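Local coordinates for protein peptide chain release factor subunit 1 (Methanosarcina mazei, PDB 3IR9) that probably directs termination of translation at the stop codons UAA, UAG and UGA, and is represented here by its C-terminal domain, at residues A[66-71]-A[154-159]; A[82-87]-A[104-109]. All blocks are in the same frame, centred on the assembly; numbering follows the deposited sequence.

Contact 1: residues A[66-71]-A[154-159]; sequences LLLSED and GGIAAI
Leu67 and Ala157 meet through their flat peptide groups, each giving and taking a hydrogen bond. Leu67 N lies 2.9 Å from Ala157 O and stands 50° out of that carbonyl plane. Ala157 N lies 2.7 Å from Leu67 O. The same Leu67 O receives a CA-H...O contact from Ile156, so two donors share it. A third backbone bond, from Ser69 N to Gly155 O at 2.8 Å, continues the pairing toward the loop. The side chains of Leu67 and Ala157 lie on one face of the sheet, CB to CB 3.9 Å apart, where Phe36 of helix 10-41 meets Ala157. Leu67 reaches on along the partner strand until CD1 rests 3.7 Å from Ala158 CA. The pair is antiparallel and forms the centre of the mixed four-stranded sheet in the alpha/beta part of eRF1 domain 3, with strands 47-49 and 135-139 outermost. Leu66, Leu68, Ile156 and Ala158 share the opposite face, Leu66 and Ile156 meeting helices 51-58 and 121-131 and Ala158 meeting Val54 of helix 51-58. Here Leu68 CD2 comes 4.0 Å from Ile156 CG2, the two side chains crossing at a slant. Leu66 has CG anti to its amide nitrogen (chi1 174°), which swings CD1 back toward the neighbouring strand, 3.6 Å from Ala157 O. At the loop end Gly155 has positive phi, and a beta carbon there would sit only 3.2 Å from Ser69 CB.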
ATOM      1  N   LEU A  66      -9.169 -15.845  16.704  1.00 59.07           N
ATOM      2  CA  LEU A  66      -9.492 -14.422  16.824  1.00 46.34           C
ATOM      3  C   LEU A  66      -9.493 -13.718  15.468  1.00 50.85           C
ATOM      4  O   LEU A  66      -8.541 -13.842  14.700  1.00 69.35           O
ATOM      5  CB  LEU A  66      -8.504 -13.731  17.765  1.00 52.04           C
ATOM      6  CG  LEU A  66      -8.599 -12.212  17.911  1.00 48.06           C
ATOM      7  CD1 LEU A  66      -9.942 -11.779  18.510  1.00 35.37           C
ATOM      8  CD2 LEU A  66      -7.430 -11.704  18.747  1.00 34.25           C
ATOM      9  N   LEU A  67     -10.558 -12.975  15.180  1.00 51.21           N
ATOM     10  CA  LEU A  67     -10.672 -12.267  13.905  1.00 39.96           C
ATOM     11  C   LEU A  67     -10.712 -10.741  14.064  1.00 33.06           C
ATOM     12  O   LEU A  67     -11.558 -10.199  14.775  1.00 63.13           O
ATOM     13  CB  LEU A  67     -11.888 -12.762  13.113  1.00 59.13           C
ATOM     14  CG  LEU A  67     -11.904 -14.258  12.774  1.00 70.09           C
ATOM     15  CD1 LEU A  67     -12.728 -15.040  13.786  1.00 60.09           C
ATOM     16  CD2 LEU A  67     -12.447 -14.493  11.376  1.00 45.51           C
ATOM     17  N   LEU A  68      -9.786 -10.062  13.390  1.00 78.96           N
ATOM     18  CA  LEU A  68      -9.669  -8.603  13.433  1.00 52.61           C
ATOM     19  C   LEU A  68      -9.628  -8.033  12.007  1.00 63.04           C
ATOM     20  O   LEU A  68      -8.888  -8.532  11.160  1.00 81.90           O
ATOM     21  CB  LEU A  68      -8.403  -8.196  14.203  1.00 57.80           C
ATOM     22  CG  LEU A  68      -8.082  -8.928  15.517  1.00 45.63           C
ATOM     23  CD1 LEU A  68      -6.777  -8.445  16.132  1.00 52.11           C
ATOM     24  CD2 LEU A  68      -9.220  -8.785  16.520  1.00149.71           C
ATOM     25  N   SER A  69     -10.424  -7.002  11.730  1.00 64.56           N
ATOM     26  CA  SER A  69     -10.407  -6.383  10.403  1.00 83.20           C
ATOM     27  C   SER A  69      -9.129  -5.578  10.204  1.00 57.53           C
ATOM     28  O   SER A  69      -8.542  -5.078  11.161  1.00 99.74           O
ATOM     29  CB  SER A  69     -11.630  -5.486  10.178  1.00 73.93           C
ATOM     30  OG  SER A  69     -11.732  -5.085   8.820  1.00 63.30           O
ATOM     31  N   GLU A  70      -8.705  -5.458   8.953  1.00121.80           N
ATOM     32  CA  GLU A  70      -7.512  -4.697   8.616  1.00 93.03           C
ATOM     33  C   GLU A  70      -7.829  -3.200   8.689  1.00 45.57           C
ATOM     34  O   GLU A  70      -7.012  -2.361   8.317  1.00 97.69           O
ATOM     35  CB  GLU A  70      -7.040  -5.088   7.212  1.00126.23           C
ATOM     36  CG  GLU A  70      -5.572  -4.827   6.897  1.00149.99           C
ATOM     37  CD  GLU A  70      -5.163  -5.412   5.550  1.00141.49           C
ATOM     38  OE1 GLU A  70      -5.226  -6.649   5.391  1.00118.99           O
ATOM     39  OE2 GLU A  70      -4.782  -4.637   4.646  1.00 77.11           O
ATOM     40  N   ASP A  71      -9.021  -2.877   9.187  1.00 54.12           N
ATOM     41  CA  ASP A  71      -9.490  -1.496   9.210  1.00 85.32           C
ATOM     42  C   ASP A  71      -9.741  -0.921  10.599  1.00 62.12           C
ATOM     43  O   ASP A  71     -10.156   0.233  10.730  1.00 56.68           O
ATOM     44  CB  ASP A  71     -10.766  -1.379   8.385  1.00 34.89           C
ATOM     45  CG  ASP A  71     -10.502  -1.467   6.907  1.00 64.70           C
ATOM     46  OD1 ASP A  71      -9.340  -1.733   6.533  1.00 68.25           O
ATOM     47  OD2 ASP A  71     -11.453  -1.262   6.126  1.00 83.53           O
ATOM     48  N   GLY A 154     -18.195  -5.220  14.091  1.00 82.52           N
ATOM     49  CA  GLY A 154     -17.259  -4.322  14.742  1.00 42.86           C
ATOM     50  C   GLY A 154     -15.824  -4.551  14.304  1.00 42.24           C
ATOM     51  O   GLY A 154     -14.907  -3.909  14.805  1.00 68.17           O
ATOM     52  N   GLY A 155     -15.626  -5.464  13.363  1.00 62.74           N
ATOM     53  CA  GLY A 155     -14.296  -5.730  12.844  1.00 63.56           C
ATOM     54  C   GLY A 155     -13.486  -6.547  13.820  1.00 53.18           C
ATOM     55  O   GLY A 155     -12.258  -6.521  13.803  1.00 64.27           O
ATOM     56  N   ILE A 156     -14.198  -7.270  14.681  1.00123.42           N
ATOM     57  CA  ILE A 156     -13.604  -8.113  15.710  1.00 53.48           C
ATOM     58  C   ILE A 156     -14.533  -9.292  15.972  1.00 41.58           C
ATOM     59  O   ILE A 156     -15.598  -9.132  16.562  1.00 63.46           O
ATOM     60  CB  ILE A 156     -13.445  -7.353  17.042  1.00 89.76           C
ATOM     61  CG1 ILE A 156     -12.569  -6.111  16.869  1.00 51.84           C
ATOM     62  CG2 ILE A 156     -12.891  -8.273  18.122  1.00 66.92           C
ATOM     63  CD1 ILE A 156     -12.300  -5.380  18.172  1.00 74.38           C
ATOM     64  N   ALA A 157     -14.144 -10.478  15.530  1.00 46.37           N
ATOM     65  CA  ALA A 157     -14.967 -11.655  15.747  1.00 56.49           C
ATOM     66  C   ALA A 157     -14.136 -12.738  16.409  1.00 73.92           C
ATOM     67  O   ALA A 157     -12.963 -12.531  16.710  1.00 55.41           O
ATOM     68  CB  ALA A 157     -15.539 -12.147  14.436  1.00 52.47           C
ATOM     69  N   ALA A 158     -14.743 -13.895  16.637  1.00 85.61           N
ATOM     70  CA  ALA A 158     -14.020 -15.015  17.216  1.00 79.49           C
ATOM     71  C   ALA A 158     -14.831 -16.303  17.192  1.00 61.30           C
ATOM     72  O   ALA A 158     -16.037 -16.302  17.438  1.00 73.32           O
ATOM     73  CB  ALA A 158     -13.568 -14.692  18.644  1.00 40.48           C
ATOM     74  N   ILE A 159     -14.153 -17.397  16.865  1.00 65.39           N
ATOM     75  CA  ILE A 159     -14.694 -18.726  17.078  1.00 54.93           C
ATOM     76  C   ILE A 159     -14.164 -19.201  18.423  1.00 79.18           C
ATOM     77  O   ILE A 159     -12.973 -19.068  18.716  1.00 54.91           O
ATOM     78  CB  ILE A 159     -14.255 -19.691  15.970  1.00 74.54           C
ATOM     79  CG1 ILE A 159     -14.734 -19.182  14.608  1.00 53.14           C
ATOM     80  CG2 ILE A 159     -14.776 -21.089  16.251  1.00 69.85           C
ATOM     81  CD1 ILE A 159     -14.035 -19.842  13.437  1.00 54.84           C
TER

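Contact 2: residues A[82-87]-A[104-109]. With ZN (zinc ion), chain C.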
ATOM      1  N   SER A  82      -4.535   9.317  40.771  1.00 60.93           N
ATOM      2  CA  SER A  82      -3.207   9.571  41.307  1.00 79.87           C
ATOM      3  C   SER A  82      -3.097   9.359  42.818  1.00 51.47           C
ATOM      4  O   SER A  82      -1.997   9.402  43.370  1.00 89.99           O
ATOM      5  CB  SER A  82      -2.772  10.989  40.940  1.00 66.47           C
ATOM      6  OG  SER A  82      -3.815  11.917  41.171  1.00 62.45           O
ATOM      7  N   VAL A  83      -4.225   9.140  43.490  1.00120.38           N
ATOM      8  CA  VAL A  83      -4.202   8.894  44.933  1.00 74.97           C
ATOM      9  C   VAL A  83      -4.969   7.634  45.355  1.00 64.75           C
ATOM     10  O   VAL A  83      -4.400   6.734  45.976  1.00 74.09           O
ATOM     11  CB  VAL A  83      -4.669  10.128  45.752  1.00 48.17           C
ATOM     12  CG1 VAL A  83      -4.097  11.406  45.162  1.00 52.72           C
ATOM     13  CG2 VAL A  83      -6.180  10.209  45.818  1.00 72.70           C
ATOM     14  N   CYS A  84      -6.251   7.563  45.017  1.00 78.87           N
ATOM     15  CA  CYS A  84      -7.050   6.415  45.420  1.00 68.52           C
ATOM     16  C   CYS A  84      -6.978   5.322  44.352  1.00 43.75           C
ATOM     17  O   CYS A  84      -6.281   5.464  43.343  1.00 52.66           O
ATOM     18  CB  CYS A  84      -8.495   6.821  45.776  1.00 69.53           C
ATOM     19  SG  CYS A  84      -9.748   6.754  44.467  1.00 74.92           S
ATOM     20  N   GLY A  85      -7.677   4.221  44.592  1.00 56.67           N
ATOM     21  CA  GLY A  85      -7.594   3.070  43.716  1.00 48.50           C
ATOM     22  C   GLY A  85      -8.501   3.127  42.506  1.00 59.33           C
ATOM     23  O   GLY A  85      -8.721   2.111  41.848  1.00 56.75           O
ATOM     24  N   TYR A  86      -9.028   4.305  42.197  1.00 47.73           N
ATOM     25  CA  TYR A  86      -9.915   4.425  41.044  1.00 53.02           C
ATOM     26  C   TYR A  86      -9.183   4.168  39.723  1.00 33.87           C
ATOM     27  O   TYR A  86      -8.035   4.584  39.548  1.00 62.74           O
ATOM     28  CB  TYR A  86     -10.609   5.794  41.005  1.00 36.33           C
ATOM     29  CG  TYR A  86     -11.536   5.935  39.814  1.00 59.06           C
ATOM     30  CD1 TYR A  86     -12.781   5.319  39.802  1.00 48.54           C
ATOM     31  CD2 TYR A  86     -11.154   6.656  38.689  1.00 41.38           C
ATOM     32  CE1 TYR A  86     -13.626   5.421  38.708  1.00 45.21           C
ATOM     33  CE2 TYR A  86     -11.997   6.769  37.587  1.00 31.52           C
ATOM     34  CZ  TYR A  86     -13.233   6.150  37.604  1.00 35.93           C
ATOM     35  OH  TYR A  86     -14.084   6.258  36.522  1.00 49.53           O
ATOM     36  N   GLU A  87      -9.849   3.472  38.804  1.00 68.06           N
ATOM     37  CA  GLU A  87      -9.350   3.305  37.438  1.00 35.04           C
ATOM     38  C   GLU A  87     -10.496   3.060  36.461  1.00 32.90           C
ATOM     39  O   GLU A  87     -11.592   2.655  36.851  1.00 50.57           O
ATOM     40  CB  GLU A  87      -8.333   2.158  37.342  1.00 51.47           C
ATOM     41  CG  GLU A  87      -8.932   0.846  36.839  1.00 57.65           C
ATOM     42  CD  GLU A  87      -7.917  -0.281  36.736  1.00 70.25           C
ATOM     43  OE1 GLU A  87      -8.182  -1.246  35.989  1.00 72.75           O
ATOM     44  OE2 GLU A  87      -6.862  -0.207  37.404  1.00 79.30           O
ATOM     45  N   GLY A 104      -9.321  13.952  33.349  1.00 46.07           N
ATOM     46  CA  GLY A 104      -9.921  14.933  34.233  1.00 46.26           C
ATOM     47  C   GLY A 104      -9.727  14.604  35.705  1.00 99.68           C
ATOM     48  O   GLY A 104      -8.605  14.325  36.131  1.00 56.02           O
ATOM     49  N   ASN A 105     -10.818  14.641  36.474  1.00149.67           N
ATOM     50  CA  ASN A 105     -10.787  14.397  37.925  1.00 61.38           C
ATOM     51  C   ASN A 105     -11.412  13.068  38.362  1.00 69.71           C
ATOM     52  O   ASN A 105     -12.192  12.454  37.627  1.00 58.73           O
ATOM     53  CB  ASN A 105     -11.483  15.530  38.683  1.00 84.22           C
ATOM     54  CG  ASN A 105     -10.691  16.818  38.675  1.00102.22           C
ATOM     55  OD1 ASN A 105      -9.460  16.810  38.622  1.00 68.42           O
ATOM     56  ND2 ASN A 105     -11.399  17.939  38.742  1.00 78.56           N
ATOM     57  N   CYS A 106     -11.082  12.651  39.582  1.00 47.59           N
ATOM     58  CA  CYS A 106     -11.566  11.387  40.135  1.00 82.80           C
ATOM     59  C   CYS A 106     -12.991  11.503  40.666  1.00 48.30           C
ATOM     60  O   CYS A 106     -13.255  12.279  41.579  1.00 77.18           O
ATOM     61  CB  CYS A 106     -10.629  10.900  41.248  1.00 51.22           C
ATOM     62  SG  CYS A 106     -10.876   9.171  41.749  1.00 52.50           S
ATOM     63  N   PRO A 107     -13.916  10.718  40.101  1.00 49.03           N
ATOM     64  CA  PRO A 107     -15.312  10.775  40.535  1.00 49.97           C
ATOM     65  C   PRO A 107     -15.451  10.146  41.916  1.00 54.40           C
ATOM     66  O   PRO A 107     -16.541  10.128  42.482  1.00 69.33           O
ATOM     67  CB  PRO A 107     -16.039   9.946  39.470  1.00 42.25           C
ATOM     68  CG  PRO A 107     -15.057   9.832  38.324  1.00 46.59           C
ATOM     69  CD  PRO A 107     -13.729   9.785  38.982  1.00 38.85           C
ATOM     70  N   LYS A 108     -14.339   9.654  42.455  1.00 42.44           N
ATOM     71  CA  LYS A 108     -14.326   9.033  43.775  1.00 46.95           C
ATOM     72  C   LYS A 108     -13.767   9.958  44.857  1.00 53.31           C
ATOM     73  O   LYS A 108     -14.389  10.133  45.903  1.00 65.99           O
ATOM     74  CB  LYS A 108     -13.531   7.725  43.743  1.00 59.03           C
ATOM     75  CG  LYS A 108     -14.289   6.574  43.125  1.00 58.17           C
ATOM     76  CD  LYS A 108     -15.469   6.194  44.002  1.00 46.48           C
ATOM     77  CE  LYS A 108     -16.438   5.277  43.272  1.00 83.71           C
ATOM     78  NZ  LYS A 108     -17.740   5.200  43.991  1.00 80.85           N
ATOM     79  N   CYS A 109     -12.601  10.547  44.604  1.00 69.00           N
ATOM     80  CA  CYS A 109     -11.928  11.372  45.609  1.00 46.49           C
ATOM     81  C   CYS A 109     -11.633  12.783  45.111  1.00 62.65           C
ATOM     82  O   CYS A 109     -11.110  13.625  45.848  1.00 54.61           O
ATOM     83  CB  CYS A 109     -10.626  10.711  46.052  1.00 56.38           C
ATOM     84  SG  CYS A 109      -9.247  11.022  44.945  1.00 61.65           S
TER
HETATM   85 ZN    ZN C 501      -9.387   9.191  43.551  1.00 61.14          ZN
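Tyr86 lays its ring against the turn at 106-109, with Pro107 CD over one face, 4.0 Å from the ring centroid and 20° off the normal. This CH-pi contact is offset toward the rim, so that CD lies nearest to CE2, and the proline crosses the tyrosine at about a right angle. Lys108 runs across Tyr86, its CG 3.9 Å from CD1. With CG trans to the backbone nitrogen (chi1 -180°), the tyrosine side chain extends toward this turn, and its CB comes 3.5 Å from Cys106 SG, which views the ring obliquely. A leucine in place of Tyr86 would probably leave Pro107 CD without an aromatic face and take away the ring beside Cys106 SG. Beyond Cys106 SG lies the metal. The zinc ion is 2.3 Å from both Cys106 SG and Cys109 SG, and Cys84 SG binds at a longer 2.6 Å; Cys81 supplies the fourth thiolate. Weak N-H...S hydrogen bonds reach two of the sulfurs, from Tyr86 N to Cys84 SG and from Lys108 N and Cys109 N to Cys106 SG, and probably temper their negative charge. Val83 CG2 presses against Cys109 SG at 3.3 Å. Two CxxC turns, one starting at the end of strand 75-81 and one preceding strand 113-120, clasp a single zinc ion at the end of a three-stranded antiparallel sheet, consistent with a zinc ribbon.

How the contacts relate
From the N terminus, the long helix 10-41, strand 47-49 and helix 51-58 lead into strand 63-69, the first half of contact 1. The chain then leaves the alpha/beta core along strand 75-81 and reaches the zinc site. Contact 2 joins 82-87 to 104-109 there, closing a small loop that contains most of strand 87-92. Strand 113-120 brings the chain back, and helix 121-131, strand 135-139 and helix 144-151 follow before 154-159 closes contact 1. Contact 2 therefore lies wholly within the larger loop, and the two do not cross. Their centres are 33 Å apart: contact 1 ties the core sheet together, contact 2 the tip of the zinc-bearing extension.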